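Local coordinates for protein pectate lyase (Bacillus, PDB 3VMV) that probably cleaves polygalacturonate (pectate) as a secreted polysaccharide lyase of family 1, built on a parallel beta-helix, at residues Met218-Phe223 and Thr310-Ser315; Lys177-Gly182 and Asn199-Leu204. All blocks are in the same frame, centred on the assembly; numbering follows the deposited sequence.

Contact 1: Met218-Phe223 and Thr310-Ser315; sequences MFNNYF and TQAKSS
Ala312 and Lys313 of the helix 309-319 pack against Asn220 and Tyr222 on the outside of the parallel beta-helix. Asn220 and Asn221 form the bend between strands 215-219 and 222-226, and the helix lies across it. The CB of Ala312 points at the bend and meets the CB of Asn220 at 3.4 Å. The backbones come close here, with the CA atoms of Asn220 and Ala312 5.1 Å apart. One residue on, Lys313 crosses Tyr222 at a slant. The Tyr222 side chain leaves the strand toward the helix, its CG anti to the backbone N (chi1 -180°). This brings the ring beside the helix, and chi2 of 9° sets which way its face is turned. Lys313 CG sits over that face, 3.9 Å from the ring centroid and 16° off the normal, a CH-pi contact. It is shifted toward the rim, nearest CE2 and CD2. Lys313 is extended through chi3, which carries CE along to the phenol end; the chain then bends at chi4. The charged end makes a salt bridge with Glu317, one helical turn further on. Val316 and Glu317 also touch the tyrosine. At the phenol end, Lys313 CE lies 3.5 Å from Tyr222 OH.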
loop_
_atom_site.group_PDB
_atom_site.type_symbol
_atom_site.label_atom_id
_atom_site.label_comp_id
_atom_site.label_asym_id
_atom_site.label_seq_id
_atom_site.Cartn_x
_atom_site.Cartn_y
_atom_site.Cartn_z
ATOM N N MET A 218 -11.593 -3.085 -1.554
ATOM C CA MET A 218 -10.653 -4.049 -2.113
ATOM C C MET A 218 -11.366 -4.860 -3.178
ATOM O O MET A 218 -12.326 -5.587 -2.850
ATOM C CB MET A 218 -10.145 -4.984 -1.033
ATOM C CG MET A 218 -9.584 -4.235 0.160
ATOM S SD MET A 218 -8.663 -5.321 1.288
ATOM C CE MET A 218 -7.116 -5.568 0.424
ATOM N N PHE A 219 -10.935 -4.681 -4.429
ATOM C CA PHE A 219 -11.520 -5.493 -5.499
ATOM C C PHE A 219 -10.499 -6.116 -6.418
ATOM O O PHE A 219 -9.447 -5.531 -6.705
ATOM C CB PHE A 219 -12.602 -4.712 -6.298
ATOM C CG PHE A 219 -12.081 -3.536 -7.130
ATOM C CD1 PHE A 219 -11.846 -3.695 -8.498
ATOM C CD2 PHE A 219 -11.889 -2.285 -6.563
ATOM C CE1 PHE A 219 -11.434 -2.643 -9.303
ATOM C CE2 PHE A 219 -11.441 -1.204 -7.357
ATOM C CZ PHE A 219 -11.220 -1.381 -8.735
ATOM N N ASN A 220 -10.808 -7.330 -6.894
ATOM C CA ASN A 220 -9.999 -7.951 -7.941
ATOM C C ASN A 220 -8.562 -8.173 -7.513
ATOM O O ASN A 220 -7.690 -8.191 -8.375
ATOM C CB ASN A 220 -10.032 -7.142 -9.256
ATOM C CG ASN A 220 -11.377 -7.260 -9.996
ATOM O OD1 ASN A 220 -12.279 -8.112 -9.674
ATOM N ND2 ASN A 220 -11.536 -6.419 -10.971
ATOM N N ASN A 221 -8.346 -8.380 -6.215
ATOM C CA ASN A 221 -7.014 -8.834 -5.754
ATOM C C ASN A 221 -6.945 -10.359 -5.676
ATOM O O ASN A 221 -8.001 -11.034 -5.631
ATOM C CB ASN A 221 -6.685 -8.260 -4.372
ATOM C CG ASN A 221 -6.814 -6.758 -4.321
ATOM O OD1 ASN A 221 -5.938 -6.010 -4.789
ATOM N ND2 ASN A 221 -7.927 -6.290 -3.757
ATOM N N TYR A 222 -5.714 -10.886 -5.673
ATOM C CA TYR A 222 -5.430 -12.311 -5.581
ATOM C C TYR A 222 -4.636 -12.517 -4.314
ATOM O O TYR A 222 -3.501 -12.067 -4.240
ATOM C CB TYR A 222 -4.635 -12.730 -6.825
ATOM C CG TYR A 222 -4.221 -14.178 -6.971
ATOM C CD1 TYR A 222 -4.688 -15.152 -6.108
ATOM C CD2 TYR A 222 -3.436 -14.556 -8.040
ATOM C CE1 TYR A 222 -4.269 -16.493 -6.298
ATOM C CE2 TYR A 222 -3.028 -15.875 -8.221
ATOM C CZ TYR A 222 -3.477 -16.823 -7.362
ATOM O OH TYR A 222 -3.073 -18.109 -7.594
ATOM N N PHE A 223 -5.292 -13.114 -3.320
ATOM C CA PHE A 223 -4.690 -13.429 -2.010
ATOM C C PHE A 223 -4.306 -14.900 -2.033
ATOM O O PHE A 223 -5.147 -15.754 -2.390
ATOM C CB PHE A 223 -5.725 -13.257 -0.917
ATOM C CG PHE A 223 -6.247 -11.835 -0.689
ATOM C CD1 PHE A 223 -5.841 -11.123 0.433
ATOM C CD2 PHE A 223 -7.189 -11.259 -1.544
ATOM C CE1 PHE A 223 -6.388 -9.888 0.758
ATOM C CE2 PHE A 223 -7.744 -10.014 -1.255
ATOM C CZ PHE A 223 -7.325 -9.297 -0.102
ATOM N N THR A 310 -12.332 -14.632 -10.984
ATOM C CA THR A 310 -11.425 -15.506 -11.726
ATOM C C THR A 310 -10.748 -14.781 -12.864
ATOM O O THR A 310 -9.593 -15.062 -13.176
ATOM C CB THR A 310 -12.136 -16.766 -12.227
ATOM O OG1 THR A 310 -13.277 -16.388 -13.026
ATOM C CG2 THR A 310 -12.594 -17.637 -11.036
ATOM N N GLN A 311 -11.431 -13.809 -13.476
ATOM C CA GLN A 311 -10.760 -13.001 -14.483
ATOM C C GLN A 311 -9.685 -12.176 -13.816
ATOM O O GLN A 311 -8.585 -12.010 -14.369
ATOM C CB GLN A 311 -11.772 -12.057 -15.121
ATOM C CG GLN A 311 -12.736 -12.762 -16.075
ATOM C CD GLN A 311 -14.010 -11.944 -16.358
ATOM O OE1 GLN A 311 -14.250 -10.871 -15.776
ATOM N NE2 GLN A 311 -14.844 -12.471 -17.253
ATOM N N ALA A 312 -9.985 -11.646 -12.639
ATOM C CA ALA A 312 -8.972 -10.883 -11.934
ATOM C C ALA A 312 -7.757 -11.717 -11.569
ATOM O O ALA A 312 -6.620 -11.240 -11.679
ATOM C CB ALA A 312 -9.572 -10.239 -10.704
ATOM N N LYS A 313 -7.992 -12.946 -11.121
ATOM C CA LYS A 313 -6.855 -13.798 -10.770
ATOM C C LYS A 313 -5.896 -13.903 -11.964
ATOM O O LYS A 313 -4.687 -13.732 -11.799
ATOM C CB LYS A 313 -7.372 -15.162 -10.340
ATOM C CG LYS A 313 -6.267 -16.215 -10.162
ATOM C CD LYS A 313 -6.927 -17.554 -9.957
ATOM C CE LYS A 313 -5.903 -18.652 -9.638
ATOM N NZ LYS A 313 -5.199 -19.050 -10.886
ATOM N N SER A 314 -6.424 -14.179 -13.153
ATOM C CA SER A 314 -5.546 -14.282 -14.319
ATOM C C SER A 314 -4.890 -12.950 -14.706
ATOM O O SER A 314 -3.706 -12.919 -15.068
ATOM C CB SER A 314 -6.310 -14.880 -15.489
ATOM O OG SER A 314 -7.437 -14.102 -15.800
ATOM N N SER A 315 -5.616 -11.842 -14.583
ATOM C CA SER A 315 -5.024 -10.531 -14.902
ATOM C C SER A 315 -3.886 -10.191 -13.953
ATOM O O SER A 315 -2.860 -9.663 -14.395
ATOM C CB SER A 315 -6.078 -9.427 -14.878
ATOM O OG SER A 315 -6.972 -9.600 -15.984
#

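Contact 2: Lys177-Gly182 and Asn199-Leu204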
loop_
_atom_site.group_PDB
_atom_site.type_symbol
_atom_site.label_atom_id
_atom_site.label_comp_id
_atom_site.label_asym_id
_atom_site.label_seq_id
_atom_site.Cartn_x
_atom_site.Cartn_y
_atom_site.Cartn_z
ATOM N N LYS A 177 4.366 -8.532 8.346
ATOM C CA LYS A 177 3.358 -7.504 8.670
ATOM C C LYS A 177 3.090 -6.629 7.445
ATOM O O LYS A 177 3.746 -5.605 7.222
ATOM C CB LYS A 177 3.803 -6.640 9.859
ATOM C CG LYS A 177 4.230 -7.440 11.085
ATOM C CD LYS A 177 4.717 -6.483 12.221
ATOM C CE LYS A 177 5.981 -5.714 11.833
ATOM N NZ LYS A 177 6.399 -4.883 13.034
ATOM N N THR A 178 2.126 -7.038 6.624
ATOM C CA THR A 178 2.110 -6.527 5.241
ATOM C C THR A 178 1.702 -5.051 5.080
ATOM O O THR A 178 2.483 -4.262 4.527
ATOM C CB THR A 178 1.240 -7.422 4.356
ATOM O OG1 THR A 178 1.521 -8.803 4.641
ATOM C CG2 THR A 178 1.549 -7.214 2.864
ATOM N N MET A 179 0.512 -4.677 5.555
ATOM C CA MET A 179 -0.033 -3.345 5.301
ATOM C C MET A 179 -0.844 -2.855 6.465
ATOM O O MET A 179 -1.706 -3.576 6.997
ATOM C CB MET A 179 -0.983 -3.392 4.109
ATOM C CG MET A 179 -0.307 -3.750 2.823
ATOM S SD MET A 179 -1.411 -3.669 1.386
ATOM C CE MET A 179 -2.732 -4.795 1.842
ATOM N N LEU A 180 -0.605 -1.609 6.878
ATOM C CA LEU A 180 -1.390 -0.980 7.941
ATOM C C LEU A 180 -2.213 0.174 7.350
ATOM O O LEU A 180 -1.732 0.895 6.432
ATOM C CB LEU A 180 -0.391 -0.422 8.982
ATOM C CG LEU A 180 -0.562 -0.078 10.436
ATOM C CD1 LEU A 180 -0.964 -1.329 11.211
ATOM C CD2 LEU A 180 0.751 0.508 10.963
ATOM N N VAL A 181 -3.434 0.356 7.855
ATOM C CA VAL A 181 -4.193 1.554 7.559
ATOM C C VAL A 181 -4.650 2.063 8.896
ATOM O O VAL A 181 -5.686 1.625 9.416
ATOM C CB VAL A 181 -5.388 1.255 6.620
ATOM C CG1 VAL A 181 -6.216 2.527 6.365
ATOM C CG2 VAL A 181 -4.903 0.657 5.307
ATOM N N GLY A 182 -3.916 3.021 9.456
ATOM C CA GLY A 182 -4.134 3.500 10.817
ATOM C C GLY A 182 -3.253 2.721 11.788
ATOM O O GLY A 182 -3.402 1.516 11.912
ATOM N N ASN A 199 -3.991 -6.367 -6.934
ATOM C CA ASN A 199 -2.705 -6.742 -6.342
ATOM C C ASN A 199 -2.615 -8.240 -6.136
ATOM O O ASN A 199 -3.636 -8.931 -5.979
ATOM C CB ASN A 199 -2.529 -6.077 -4.961
ATOM C CG ASN A 199 -2.613 -4.556 -5.027
ATOM O OD1 ASN A 199 -1.689 -3.881 -5.470
ATOM N ND2 ASN A 199 -3.780 -4.001 -4.616
ATOM N N TYR A 200 -1.380 -8.709 -6.046
ATOM C CA TYR A 200 -1.077 -10.071 -5.651
ATOM C C TYR A 200 -0.534 -10.023 -4.228
ATOM O O TYR A 200 0.468 -9.314 -3.978
ATOM C CB TYR A 200 0.035 -10.566 -6.556
ATOM C CG TYR A 200 0.434 -12.017 -6.459
ATOM C CD1 TYR A 200 -0.518 -13.044 -6.405
ATOM C CD2 TYR A 200 1.779 -12.382 -6.487
ATOM C CE1 TYR A 200 -0.127 -14.374 -6.373
ATOM C CE2 TYR A 200 2.150 -13.713 -6.444
ATOM C CZ TYR A 200 1.214 -14.686 -6.416
ATOM O OH TYR A 200 1.568 -16.038 -6.395
ATOM N N PHE A 201 -1.216 -10.715 -3.313
ATOM C CA PHE A 201 -0.809 -10.790 -1.900
ATOM C C PHE A 201 -0.423 -12.228 -1.636
ATOM O O PHE A 201 -1.295 -13.075 -1.509
ATOM C CB PHE A 201 -1.992 -10.397 -1.014
ATOM C CG PHE A 201 -2.495 -8.968 -1.226
ATOM C CD1 PHE A 201 -1.685 -7.856 -0.965
ATOM C CD2 PHE A 201 -3.809 -8.732 -1.614
ATOM C CE1 PHE A 201 -2.193 -6.556 -1.133
ATOM C CE2 PHE A 201 -4.343 -7.452 -1.727
ATOM C CZ PHE A 201 -3.520 -6.343 -1.512
ATOM N N ASN A 202 0.865 -12.553 -1.539
ATOM C CA ASN A 202 1.272 -13.959 -1.572
ATOM C C ASN A 202 2.360 -14.267 -0.523
ATOM O O ASN A 202 3.356 -13.561 -0.429
ATOM C CB ASN A 202 1.812 -14.268 -2.980
ATOM C CG ASN A 202 2.401 -15.641 -3.076
ATOM O OD1 ASN A 202 1.717 -16.631 -2.820
ATOM N ND2 ASN A 202 3.657 -15.716 -3.491
ATOM N N ASN A 203 2.169 -15.358 0.208
ATOM C CA ASN A 203 3.155 -15.810 1.211
ATOM C C ASN A 203 3.423 -14.730 2.266
ATOM O O ASN A 203 4.561 -14.235 2.431
ATOM C CB ASN A 203 4.438 -16.331 0.587
ATOM C CG ASN A 203 5.323 -17.000 1.611
ATOM O OD1 ASN A 203 4.848 -17.784 2.439
ATOM N ND2 ASN A 203 6.612 -16.726 1.541
ATOM N N LEU A 204 2.340 -14.383 2.978
ATOM C CA LEU A 204 2.335 -13.305 3.968
ATOM C C LEU A 204 1.838 -13.871 5.254
ATOM O O LEU A 204 1.086 -14.851 5.252
ATOM C CB LEU A 204 1.411 -12.147 3.536
ATOM C CG LEU A 204 1.717 -11.622 2.125
ATOM C CD1 LEU A 204 0.559 -10.711 1.723
ATOM C CD2 LEU A 204 3.061 -10.877 2.072
#
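The interior of the parallel beta-helix is filled here by side chains from two parts of its wall, Lys177-Gly182 and Asn199-Leu204. Met179 and Phe201 make a Met-aromatic contact. Their side chains cross at about a right angle. The sulfur approaches obliquely, with Met179 SD 5.1 Å from the centroid of the Phe201 ring and 65° off its normal. The methyl comes closer, Met179 CE lying 3.5 Å from Phe201 CE1. Met179 is extended at chi2 and bends at chi3 (-57°), which brings CE round to the CE1 and CZ corner of the ring. The CB of Asn199 lies over one face of the same ring, 3.6 Å above its plane. The second pair is Thr178 and Leu204, also crossed at about a right angle. Thr178 OG1 is 3.5 Å from Leu204 CB, and Thr178 CG2 is 3.8 Å from Leu204 CD1. Thr178 OG1 lies against the carbons of Leu204, but it hydrogen-bonds to Ser206 O. Phe172 of strand 165-175 touches both Thr178 and Met179, while Tyr196 of strand 192-197 packs on Met179. Strand 200-202 pairs in parallel with 165-175 and 222-226, and strand 177-181 with 156-158 and 210-212.

In the fold
Contact 2 lies within the beta-helix and contact 1 on its outer surface. Their centres are about 15 Å apart. They are joined through the parallel neighbours 200-202 and 222-226. Two probable backbone hydrogen bonds link these strands: Tyr222 O to Phe201 N at 2.8 Å, and Tyr222 N to Asn199 O at 2.9 Å. Side chains also pack on both faces of the wall. Inside, Asn221 CB packs on Phe201 CE2 at 3.6 Å. Outside, Tyr222 CD2 touches Tyr200 CD1 at 3.7 Å. Asn221 OD1 accepts a hydrogen bond from Asn199 N, and Asn199 OD1 in turn from Asn170 N, which links the asparagines from turn to turn.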